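Local coordinates for protein sialidase B (Streptococcus pneumoniae serotype 4, PDB 4XJU) that cleaves terminal sialic acid from oligosaccharides, glycoproteins and glycolipids, acting on alpha-(2->3), alpha-(2->6) and alpha-(2->8) linkages, at residues R207-Y212 with L629-D634; Y551-S556 with S579-G584; I571-N576 with Y611-S616. The protein carries 1 engineered substitution. All blocks are in the same frame, centred on the assembly; numbering follows the deposited sequence. Where two conformers were deposited one is given.

Interaction 1: residues R207-Y212 with L629-D634; sequences RIPTLY and LFEKYD. With 19D ((1R,2R,3R,4R,5R,7R)-2-(acetylamino)-7-[(1R)-1,2-dihydroxyethyl]-4-fluoro-3-hydroxy-6,8-dioxabicyclo[3.2.1]octane-5-carboxylic acid), chain G.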
loop_
_atom_site.group_PDB
_atom_site.type_symbol
_atom_site.label_atom_id
_atom_site.label_comp_id
_atom_site.label_asym_id
_atom_site.label_seq_id
_atom_site.Cartn_x
_atom_site.Cartn_y
_atom_site.Cartn_z
ATOM N N ARG A 207 -0.356 -2.230 1.520
ATOM C CA ARG A 207 -0.724 -0.826 1.625
ATOM C C ARG A 207 -0.117 -0.262 2.899
ATOM O O ARG A 207 0.333 -1.010 3.770
ATOM C CB ARG A 207 -2.260 -0.652 1.659
ATOM C CG ARG A 207 -2.977 -0.638 0.285
ATOM C CD ARG A 207 -4.239 0.244 0.322
ATOM N NE ARG A 207 -3.926 1.626 0.698
ATOM C CZ ARG A 207 -4.832 2.544 1.028
ATOM N NH1 ARG A 207 -6.133 2.247 1.006
ATOM N NH2 ARG A 207 -4.439 3.768 1.369
ATOM N N ILE A 208 -0.123 1.062 3.001
ATOM C CA ILE A 208 0.278 1.762 4.222
ATOM C C ILE A 208 1.767 1.561 4.584
ATOM O O ILE A 208 2.095 1.058 5.661
ATOM C CB ILE A 208 -0.617 1.384 5.431
ATOM C CG1 ILE A 208 -2.084 1.170 5.009
ATOM C CG2 ILE A 208 -0.544 2.463 6.492
ATOM C CD1 ILE A 208 -2.733 2.377 4.305
ATOM N N PRO A 209 2.674 1.990 3.694
ATOM C CA PRO A 209 4.114 1.847 3.951
ATOM C C PRO A 209 4.613 2.804 5.027
ATOM O O PRO A 209 4.076 3.900 5.184
ATOM C CB PRO A 209 4.744 2.246 2.615
ATOM C CG PRO A 209 3.762 3.223 2.010
ATOM C CD PRO A 209 2.401 2.685 2.419
ATOM N N THR A 210 5.644 2.379 5.758
ATOM C CA THR A 210 6.357 3.262 6.676
ATOM C C THR A 210 7.866 3.090 6.452
ATOM O O THR A 210 8.304 2.076 5.919
ATOM C CB THR A 210 6.049 2.936 8.133
ATOM O OG1 THR A 210 6.800 1.777 8.520
ATOM C CG2 THR A 210 4.542 2.687 8.351
ATOM N N LEU A 211 8.649 4.081 6.878
ATOM C CA LEU A 211 10.115 4.018 6.831
ATOM C C LEU A 211 10.650 4.765 8.032
ATOM O O LEU A 211 10.098 5.797 8.425
ATOM C CB LEU A 211 10.681 4.685 5.575
ATOM C CG LEU A 211 10.580 3.989 4.227
ATOM C CD1 LEU A 211 11.041 4.935 3.117
ATOM C CD2 LEU A 211 11.458 2.718 4.236
ATOM N N TYR A 212 11.725 4.248 8.618
ATOM C CA TYR A 212 12.330 4.882 9.777
ATOM C C TYR A 212 13.814 4.538 9.830
ATOM O O TYR A 212 14.182 3.368 9.734
ATOM C CB TYR A 212 11.616 4.412 11.046
ATOM C CG TYR A 212 11.904 5.270 12.265
ATOM C CD1 TYR A 212 13.092 5.125 12.975
ATOM C CD2 TYR A 212 10.982 6.208 12.714
ATOM C CE1 TYR A 212 13.364 5.907 14.097
ATOM C CE2 TYR A 212 11.235 6.991 13.841
ATOM C CZ TYR A 212 12.430 6.835 14.524
ATOM O OH TYR A 212 12.702 7.606 15.643
ATOM N N LEU A 629 9.087 5.216 0.073
ATOM C CA LEU A 629 8.298 4.005 -0.178
ATOM C C LEU A 629 6.849 4.455 -0.243
ATOM O O LEU A 629 6.324 5.013 0.718
ATOM C CB LEU A 629 8.477 2.996 0.969
ATOM C CG LEU A 629 7.759 1.632 0.896
ATOM C CD1 LEU A 629 8.247 0.805 -0.281
ATOM C CD2 LEU A 629 7.964 0.855 2.202
ATOM N N PHE A 630 6.202 4.218 -1.373
ATOM C CA PHE A 630 4.898 4.833 -1.627
ATOM C C PHE A 630 3.983 3.942 -2.445
ATOM O O PHE A 630 4.447 3.109 -3.226
ATOM C CB PHE A 630 5.093 6.182 -2.334
ATOM C CG PHE A 630 5.741 6.068 -3.688
ATOM C CD1 PHE A 630 7.116 5.934 -3.809
ATOM C CD2 PHE A 630 4.968 6.070 -4.840
ATOM C CE1 PHE A 630 7.715 5.826 -5.065
ATOM C CE2 PHE A 630 5.560 5.969 -6.096
ATOM C CZ PHE A 630 6.928 5.845 -6.207
ATOM N N GLU A 631 2.678 4.130 -2.255
ATOM C CA GLU A 631 1.675 3.488 -3.093
ATOM C C GLU A 631 1.622 4.175 -4.447
ATOM O O GLU A 631 1.137 5.313 -4.553
ATOM C CB GLU A 631 0.301 3.582 -2.405
ATOM C CG GLU A 631 0.243 2.892 -1.043
ATOM C CD GLU A 631 -1.059 3.138 -0.300
ATOM O OE1 GLU A 631 -1.807 4.071 -0.679
ATOM O OE2 GLU A 631 -1.346 2.401 0.671
ATOM N N LYS A 632 2.125 3.503 -5.484
ATOM C CA LYS A 632 2.110 4.080 -6.828
ATOM C C LYS A 632 0.828 3.735 -7.584
ATOM O O LYS A 632 0.851 3.095 -8.643
ATOM C CB LYS A 632 3.331 3.659 -7.651
ATOM C CG LYS A 632 3.558 4.567 -8.874
ATOM C CD LYS A 632 4.645 4.036 -9.810
ATOM C CE LYS A 632 4.786 4.939 -11.019
ATOM N NZ LYS A 632 5.349 6.275 -10.636
ATOM N N TYR A 633 -0.289 4.197 -7.044
ATOM C CA TYR A 633 -1.588 4.022 -7.682
ATOM C C TYR A 633 -2.585 4.828 -6.896
ATOM O O TYR A 633 -2.255 5.361 -5.840
ATOM C CB TYR A 633 -1.985 2.536 -7.712
ATOM C CG TYR A 633 -2.551 1.956 -6.436
ATOM C CD1 TYR A 633 -1.773 1.825 -5.288
ATOM C CD2 TYR A 633 -3.865 1.505 -6.390
ATOM C CE1 TYR A 633 -2.310 1.275 -4.115
ATOM C CE2 TYR A 633 -4.402 0.949 -5.240
ATOM C CZ TYR A 633 -3.621 0.833 -4.112
ATOM O OH TYR A 633 -4.167 0.273 -2.982
ATOM N N ASP A 634 -3.803 4.923 -7.399
ATOM C CA ASP A 634 -4.826 5.643 -6.667
ATOM C C ASP A 634 -5.539 4.660 -5.738
ATOM O O ASP A 634 -6.410 3.904 -6.173
ATOM C CB ASP A 634 -5.814 6.296 -7.636
ATOM C CG ASP A 634 -6.740 7.277 -6.949
ATOM O OD1 ASP A 634 -7.147 7.008 -5.801
ATOM O OD2 ASP A 634 -7.058 8.334 -7.546
HETATM C C1 19D G . -7.741 5.382 2.932
HETATM O O1A 19D G . -8.180 6.570 3.003
HETATM O O1B 19D G . -7.229 4.894 1.911
HETATM C C2 19D G . -7.877 4.545 4.176
HETATM C C3 19D G . -6.765 3.489 4.387
HETATM C C4 19D G . -6.480 3.265 5.922
HETATM O O4 19D G . -5.823 2.004 6.074
HETATM C C5 19D G . -7.883 3.279 6.738
HETATM N N5 19D G . -7.621 3.067 8.156
HETATM C C6 19D G . -8.679 4.527 6.308
HETATM O O6 19D G . -7.970 5.335 5.367
HETATM C C7 19D G . -9.791 4.059 5.374
HETATM O O7 19D G . -9.148 3.906 4.074
HETATM C C8 19D G . -11.078 4.909 5.322
HETATM O O8 19D G . -10.880 6.285 4.951
HETATM C C9 19D G . -11.809 4.882 6.661
HETATM O O9 19D G . -11.190 5.742 7.619
HETATM C C10 19D G . -8.525 2.417 8.889
HETATM O O10 19D G . -9.571 1.991 8.408
HETATM C C11 19D G . -8.175 2.236 10.326
HETATM F F1 19D G . -7.003 2.591 3.789
#
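Glu631 OE2 is gripped from both faces of its carboxylate by two N-H groups of the 207-212 segment. Arg207 NE comes in 2.7 Å from Glu631 OE2 on an almost perfectly straight bond (178°), forming a salt bridge, and the oxygen lies in the guanidinium plane although the arginine sits well above the carboxylate. From the opposite face, the backbone Ile208 N donates to Glu631 OE2 at 3.0 Å, on the anti side. A longer, weak bond runs from Arg207 NH2 to Glu631 OE1 at 3.3 Å; that second oxygen also takes Tyr615 N and Ser635 OG. Arg207 reaches this position by bending at its second and third torsions (chi3 58°), while Tyr633 OH touches its CD at 3.3 Å, the phenol ring standing nearly perpendicular to the guanidinium. Arg207, Ile208 and Pro209 belong to the Phe-Arg-Ile-Pro (FRIP) motif of sialidases, and the contact brings together the first and last blades of the beta-propeller. With NE fixed by Glu631, the outer nitrogens face the ligand: Arg207 NH1 donates to carboxylate oxygen O1B of 19D at 3.0 Å, and NH2 bonds to the same oxygen. Further along, Pro209 CB packs on Leu629 CG at 3.5 Å, and Leu211 CD1 rests near Leu629 CB at 3.9 Å, the two leucine side chains crossing at about a right angle.

Interaction 2: residues Y551-S556 with S579-G584; sequences YGTQVS and SGRKGG. With 19D ((1R,2R,3R,4R,5R,7R)-2-(acetylamino)-7-[(1R)-1,2-dihydroxyethyl]-4-fluoro-3-hydroxy-6,8-dioxabicyclo[3.2.1]octane-5-carboxylic acid), chain G.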
loop_
_atom_site.group_PDB
_atom_site.type_symbol
_atom_site.label_atom_id
_atom_site.label_comp_id
_atom_site.label_asym_id
_atom_site.label_seq_id
_atom_site.Cartn_x
_atom_site.Cartn_y
_atom_site.Cartn_z
ATOM N N TYR A 551 -11.436 14.187 0.330
ATOM C CA TYR A 551 -11.267 13.143 1.340
ATOM C C TYR A 551 -9.838 13.099 1.870
ATOM O O TYR A 551 -9.615 12.653 2.992
ATOM C CB TYR A 551 -11.694 11.769 0.803
ATOM C CG TYR A 551 -11.103 11.443 -0.544
ATOM C CD1 TYR A 551 -9.847 10.841 -0.647
ATOM C CD2 TYR A 551 -11.795 11.725 -1.714
ATOM C CE1 TYR A 551 -9.299 10.541 -1.875
ATOM C CE2 TYR A 551 -11.245 11.419 -2.952
ATOM C CZ TYR A 551 -10.004 10.827 -3.016
ATOM O OH TYR A 551 -9.450 10.517 -4.239
ATOM N N GLY A 552 -8.882 13.546 1.055
ATOM C CA GLY A 552 -7.507 13.701 1.501
ATOM C C GLY A 552 -6.698 12.421 1.450
ATOM O O GLY A 552 -7.233 11.343 1.160
ATOM N N THR A 553 -5.396 12.550 1.706
ATOM C CA THR A 553 -4.485 11.421 1.666
ATOM C C THR A 553 -3.456 11.622 2.772
ATOM O O THR A 553 -3.109 12.751 3.108
ATOM C CB THR A 553 -3.761 11.312 0.289
ATOM O OG1 THR A 553 -4.730 11.296 -0.778
ATOM C CG2 THR A 553 -2.919 10.032 0.203
ATOM N N GLN A 554 -2.984 10.524 3.351
ATOM C CA GLN A 554 -1.855 10.581 4.275
ATOM C C GLN A 554 -0.705 11.420 3.703
ATOM O O GLN A 554 -0.394 11.344 2.506
ATOM C CB GLN A 554 -1.343 9.157 4.542
ATOM C CG GLN A 554 -0.293 9.085 5.654
ATOM C CD GLN A 554 0.858 8.147 5.314
ATOM O OE1 GLN A 554 1.009 7.717 4.168
ATOM N NE2 GLN A 554 1.670 7.821 6.312
ATOM N N VAL A 555 -0.080 12.221 4.565
ATOM C CA VAL A 555 1.125 12.980 4.213
ATOM C C VAL A 555 2.298 12.547 5.107
ATOM O O VAL A 555 2.141 12.411 6.319
ATOM C CB VAL A 555 0.870 14.513 4.332
ATOM C CG1 VAL A 555 0.182 14.841 5.650
ATOM C CG2 VAL A 555 2.162 15.302 4.197
ATOM N N SER A 556 3.462 12.291 4.517
ATOM C CA SER A 556 4.622 11.953 5.334
ATOM C C SER A 556 5.553 13.153 5.361
ATOM O O SER A 556 5.527 13.990 4.454
ATOM C CB SER A 556 5.315 10.671 4.856
ATOM O OG SER A 556 5.605 10.693 3.477
ATOM N N SER A 579 -8.099 16.236 -7.667
ATOM C CA SER A 579 -8.958 15.300 -8.378
ATOM C C SER A 579 -8.853 13.853 -7.875
ATOM O O SER A 579 -9.867 13.185 -7.646
ATOM C CB SER A 579 -8.671 15.363 -9.883
ATOM O OG SER A 579 -8.833 16.681 -10.378
ATOM N N GLY A 580 -7.631 13.366 -7.703
ATOM C CA GLY A 580 -7.433 11.993 -7.254
ATOM C C GLY A 580 -6.139 11.824 -6.482
ATOM O O GLY A 580 -5.474 12.817 -6.162
ATOM N N ARG A 581 -5.784 10.584 -6.156
ATOM C CA ARG A 581 -4.489 10.322 -5.521
ATOM C C ARG A 581 -3.486 10.112 -6.630
ATOM O O ARG A 581 -3.231 8.982 -7.054
ATOM C CB ARG A 581 -4.567 9.103 -4.591
ATOM C CG ARG A 581 -5.510 9.366 -3.402
ATOM C CD ARG A 581 -5.526 8.256 -2.388
ATOM N NE ARG A 581 -6.100 8.730 -1.124
ATOM C CZ ARG A 581 -6.501 7.940 -0.139
ATOM N NH1 ARG A 581 -6.394 6.624 -0.269
ATOM N NH2 ARG A 581 -6.996 8.469 0.969
ATOM N N LYS A 582 -2.947 11.226 -7.117
ATOM C CA LYS A 582 -1.998 11.230 -8.217
ATOM C C LYS A 582 -1.157 12.498 -8.127
ATOM O O LYS A 582 -1.395 13.343 -7.264
ATOM C CB LYS A 582 -2.747 11.155 -9.564
ATOM C CG LYS A 582 -3.820 12.228 -9.735
ATOM C CD LYS A 582 -4.638 12.010 -11.021
ATOM C CE LYS A 582 -5.802 12.991 -11.087
ATOM N NZ LYS A 582 -6.744 12.716 -12.215
ATOM N N GLY A 583 -0.172 12.633 -9.004
ATOM C CA GLY A 583 0.688 13.806 -8.987
ATOM C C GLY A 583 1.550 13.864 -7.742
ATOM O O GLY A 583 1.597 14.883 -7.066
ATOM N N GLY A 584 2.240 12.767 -7.440
ATOM C CA GLY A 584 3.056 12.714 -6.247
ATOM C C GLY A 584 4.182 13.729 -6.281
ATOM O O GLY A 584 4.793 13.966 -7.327
HETATM C C1 19D G . -7.741 5.382 2.932
HETATM O O1A 19D G . -8.180 6.570 3.003
HETATM O O1B 19D G . -7.229 4.894 1.911
HETATM C C2 19D G . -7.877 4.545 4.176
HETATM C C3 19D G . -6.765 3.489 4.387
HETATM C C4 19D G . -6.480 3.265 5.922
HETATM O O4 19D G . -5.823 2.004 6.074
HETATM C C5 19D G . -7.883 3.279 6.738
HETATM N N5 19D G . -7.621 3.067 8.156
HETATM C C6 19D G . -8.679 4.527 6.308
HETATM O O6 19D G . -7.970 5.335 5.367
HETATM C C7 19D G . -9.791 4.059 5.374
HETATM O O7 19D G . -9.148 3.906 4.074
HETATM C C8 19D G . -11.078 4.909 5.322
HETATM O O8 19D G . -10.880 6.285 4.951
HETATM C C9 19D G . -11.809 4.882 6.661
HETATM O O9 19D G . -11.190 5.742 7.619
HETATM C C10 19D G . -8.525 2.417 8.889
HETATM O O10 19D G . -9.571 1.991 8.408
HETATM C C11 19D G . -8.175 2.236 10.326
HETATM F F1 19D G . -7.003 2.591 3.789
HETATM O O HOH W 1 -10.857 10.791 -6.453
#
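Arg581 leaves its backbone with CB directed toward the 551-556 segment, and the chain then runs extended from CG to NE, with chi2 at -175°. CG passes 3.3 Å from Thr553 OG1, CD continues alongside the same hydroxyl, and NE donates to it, Arg581 NE to Thr553 OG1 being 2.9 Å. That bond is bent (132°), since the hydroxyl is tilted away from the guanidinium plane, and the methyl Thr553 CG2 lies over one guanidinium face. Beyond CZ the two terminal nitrogens divide their work. Arg581 NH2 makes a straight bond (178°) to the carbonyl Gly552 O at 2.9 Å, in both the carbonyl and the guanidinium plane, and also meets the ligand oxygen O1A of 19D at 3.0 Å. Arg581 NH1 donates to the other carboxylate oxygen, O1B of 19D, at 2.9 Å, so this arginine alone offers one nitrogen to each carboxylate oxygen. Arg581 belongs, with Arg207 and Arg519, to the arginine triad of sialidases; it sits on the loop between propeller strands 567-575 and 584-591, and the loop before strand 556-560 supplies Gly552 and Thr553. Ser635 OG gives NH1 a further partner. Tyr551 stands beside the chain with its ring edge turned to it, Tyr551 CE1 lying 3.8 Å from Arg581 NE, and its ring also stacks on Trp636. At the outer end, a water 2.6 Å from Tyr551 OH donates to Ser579 O at 2.9 Å, bridging the two segments on the side nearer the surface.

Interaction 3: residues I571-N576 with Y611-S616; sequences ILSTPN and YGYAYS. With 19D ((1R,2R,3R,4R,5R,7R)-2-(acetylamino)-7-[(1R)-1,2-dihydroxyethyl]-4-fluoro-3-hydroxy-6,8-dioxabicyclo[3.2.1]octane-5-carboxylic acid), chain G.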
loop_
_atom_site.group_PDB
_atom_site.type_symbol
_atom_site.label_atom_id
_atom_site.label_comp_id
_atom_site.label_asym_id
_atom_site.label_seq_id
_atom_site.Cartn_x
_atom_site.Cartn_y
_atom_site.Cartn_z
ATOM N N ILE A 571 10.810 18.264 4.695
ATOM C CA ILE A 571 10.368 17.692 3.423
ATOM C C ILE A 571 9.022 16.975 3.615
ATOM O O ILE A 571 8.884 16.139 4.509
ATOM C CB ILE A 571 11.417 16.712 2.855
ATOM C CG1 ILE A 571 12.765 17.428 2.702
ATOM C CG2 ILE A 571 10.949 16.140 1.507
ATOM C CD1 ILE A 571 13.910 16.515 2.332
ATOM N N LEU A 572 8.035 17.320 2.785
ATOM C CA LEU A 572 6.718 16.680 2.828
ATOM C C LEU A 572 6.557 15.777 1.611
ATOM O O LEU A 572 7.007 16.122 0.522
ATOM C CB LEU A 572 5.585 17.715 2.771
ATOM C CG LEU A 572 5.291 18.717 3.883
ATOM C CD1 LEU A 572 3.967 19.447 3.589
ATOM C CD2 LEU A 572 5.232 18.049 5.232
ATOM N N SER A 573 5.888 14.640 1.793
ATOM C CA SER A 573 5.516 13.755 0.680
ATOM C C SER A 573 3.995 13.594 0.637
ATOM O O SER A 573 3.370 13.231 1.642
ATOM C CB SER A 573 6.143 12.376 0.866
ATOM O OG SER A 573 5.592 11.474 -0.086
ATOM N N THR A 574 3.407 13.848 -0.528
ATOM C CA THR A 574 1.958 13.836 -0.669
ATOM C C THR A 574 1.584 13.847 -2.144
ATOM O O THR A 574 2.359 14.312 -2.974
ATOM C CB THR A 574 1.348 15.101 -0.015
ATOM O OG1 THR A 574 -0.062 15.160 -0.275
ATOM C CG2 THR A 574 2.006 16.352 -0.590
ATOM N N PRO A 575 0.393 13.326 -2.480
ATOM C CA PRO A 575 -0.138 13.662 -3.802
ATOM C C PRO A 575 -0.405 15.171 -3.862
ATOM O O PRO A 575 -0.666 15.780 -2.831
ATOM C CB PRO A 575 -1.467 12.902 -3.848
ATOM C CG PRO A 575 -1.845 12.691 -2.392
ATOM C CD PRO A 575 -0.516 12.455 -1.711
ATOM N N ASN A 576 -0.321 15.763 -5.044
ATOM C CA ASN A 576 -0.685 17.169 -5.210
ATOM C C ASN A 576 -1.705 17.250 -6.339
ATOM O O ASN A 576 -1.354 17.360 -7.524
ATOM C CB ASN A 576 0.556 18.019 -5.505
ATOM C CG ASN A 576 0.281 19.514 -5.416
ATOM O OD1 ASN A 576 -0.874 19.953 -5.365
ATOM N ND2 ASN A 576 1.351 20.306 -5.396
ATOM N N TYR A 611 -0.160 10.264 -13.064
ATOM C CA TYR A 611 0.144 8.922 -12.531
ATOM C C TYR A 611 -0.088 8.846 -11.030
ATOM O O TYR A 611 0.145 9.816 -10.307
ATOM C CB TYR A 611 1.576 8.476 -12.881
ATOM C CG TYR A 611 1.728 8.002 -14.311
ATOM C CD1 TYR A 611 0.755 8.278 -15.265
ATOM C CD2 TYR A 611 2.836 7.259 -14.701
ATOM C CE1 TYR A 611 0.886 7.840 -16.579
ATOM C CE2 TYR A 611 2.982 6.812 -16.018
ATOM C CZ TYR A 611 1.998 7.109 -16.946
ATOM O OH TYR A 611 2.129 6.669 -18.247
ATOM N N GLY A 612 -0.533 7.677 -10.572
ATOM C CA GLY A 612 -1.003 7.498 -9.216
ATOM C C GLY A 612 0.058 7.639 -8.143
ATOM O O GLY A 612 1.215 7.232 -8.313
ATOM N N TYR A 613 -0.349 8.230 -7.025
ATOM C CA TYR A 613 0.523 8.397 -5.869
ATOM C C TYR A 613 -0.353 8.572 -4.649
ATOM O O TYR A 613 -1.131 9.528 -4.567
ATOM C CB TYR A 613 1.397 9.643 -6.050
ATOM C CG TYR A 613 2.524 9.767 -5.035
ATOM C CD1 TYR A 613 2.339 10.422 -3.813
ATOM C CD2 TYR A 613 3.786 9.255 -5.315
ATOM C CE1 TYR A 613 3.399 10.549 -2.889
ATOM C CE2 TYR A 613 4.830 9.365 -4.407
ATOM C CZ TYR A 613 4.639 10.015 -3.209
ATOM O OH TYR A 613 5.707 10.116 -2.332
ATOM N N ALA A 614 -0.270 7.648 -3.699
ATOM C CA ALA A 614 -1.182 7.705 -2.557
ATOM C C ALA A 614 -0.451 7.807 -1.228
ATOM O O ALA A 614 0.265 8.784 -0.985
ATOM C CB ALA A 614 -2.148 6.528 -2.574
ATOM N N TYR A 615 -0.624 6.826 -0.352
ATOM C CA TYR A 615 0.099 6.880 0.922
ATOM C C TYR A 615 1.591 6.743 0.661
ATOM O O TYR A 615 2.007 6.118 -0.319
ATOM C CB TYR A 615 -0.356 5.781 1.889
ATOM C CG TYR A 615 -1.676 6.024 2.590
ATOM C CD1 TYR A 615 -2.781 6.508 1.904
ATOM C CD2 TYR A 615 -1.832 5.712 3.930
ATOM C CE1 TYR A 615 -4.008 6.707 2.556
ATOM C CE2 TYR A 615 -3.044 5.893 4.581
ATOM C CZ TYR A 615 -4.124 6.382 3.893
ATOM O OH TYR A 615 -5.312 6.551 4.564
ATOM N N SER A 616 2.402 7.312 1.547
ATOM C CA SER A 616 3.847 7.321 1.341
ATOM C C SER A 616 4.589 7.353 2.657
ATOM O O SER A 616 4.019 7.676 3.702
ATOM C CB SER A 616 4.259 8.531 0.511
ATOM O OG SER A 616 3.917 9.738 1.173
HETATM C C1 19D G . -7.741 5.382 2.932
HETATM O O1A 19D G . -8.180 6.570 3.003
HETATM O O1B 19D G . -7.229 4.894 1.911
HETATM C C2 19D G . -7.877 4.545 4.176
HETATM C C3 19D G . -6.765 3.489 4.387
HETATM C C4 19D G . -6.480 3.265 5.922
HETATM O O4 19D G . -5.823 2.004 6.074
HETATM C C5 19D G . -7.883 3.279 6.738
HETATM N N5 19D G . -7.621 3.067 8.156
HETATM C C6 19D G . -8.679 4.527 6.308
HETATM O O6 19D G . -7.970 5.335 5.367
HETATM C C7 19D G . -9.791 4.059 5.374
HETATM O O7 19D G . -9.148 3.906 4.074
HETATM C C8 19D G . -11.078 4.909 5.322
HETATM O O8 19D G . -10.880 6.285 4.951
HETATM C C9 19D G . -11.809 4.882 6.661
HETATM O O9 19D G . -11.190 5.742 7.619
HETATM C C10 19D G . -8.525 2.417 8.889
HETATM O O10 19D G . -9.571 1.991 8.408
HETATM C C11 19D G . -8.175 2.236 10.326
HETATM F F1 19D G . -7.003 2.591 3.789
#
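Tyr613 lays its ring alongside the strand end at Thr574-Pro575, with Tyr613 CE1 3.8 Å from Thr574 C. The proline ring crosses it at about a right angle, and its CD comes within 4.1 Å of Tyr613 CD1. CG of Tyr613 is anti to the backbone N (chi1 -169°), which carries the phenol across toward the strand and puts its hydroxyl at Ser573. There Tyr613 OH donates to Ser573 OG at 2.6 Å, the serine oxygen lying at the ring edge, in the ring plane. Ser573 OG has a second partner in Ser616 OG, 2.7 Å away, and Ser616 OG in turn bonds to Ser556 OG, so four hydroxyls line up in a buried chain. Such a run of hydroxyls satisfies polar side chains in a place with little access to solvent. Elsewhere Pro575 CB packs against the carbonyl Tyr613 O at 3.5 Å. Thr574, whose CB points away from 611-616, donates through OG1 to Pro575 O at 2.7 Å; Gln548 NE2 also bonds to that hydroxyl oxygen of Thr574. The contact joins two neighbouring blades of the beta-propeller: the end of strand 567-575 meets the loop leading into strand 616-620, and Phe630 of that second blade stacks on Tyr613. The loop carries Tyr615, the probable nucleophile as in related sialidases. Its side chain projects into the pocket, where Tyr615 OH lies 3.0 Å from O6 of 19D. Glu503 hydrogen-bonds to that hydroxyl, and Arg207 makes a cation-pi contact with the Tyr615 ring.

Along the chain the segments run 207-212, 551-556, 571-576, 579-584, 611-616 and 629-634: interactions 2 and 3 interleave, and both are nested inside the long loop that interaction 1 closes. Interaction 2 lies about 5 Å from interaction 3 and about 12 Å from interaction 1 (centre to centre), with about 9 Å between 1 and 3. Strands 556-560, 567-575, 584-591 and 598-605 form the blade that interactions 2 and 3 share, while interaction 1 ties strand 205-213 to the last blade. Backbone bonds between Glu631 and both Ala614 and Tyr615 couple 1 to 3. Together the three bring two substrate arginines and the probable nucleophile around one ligand, 19D.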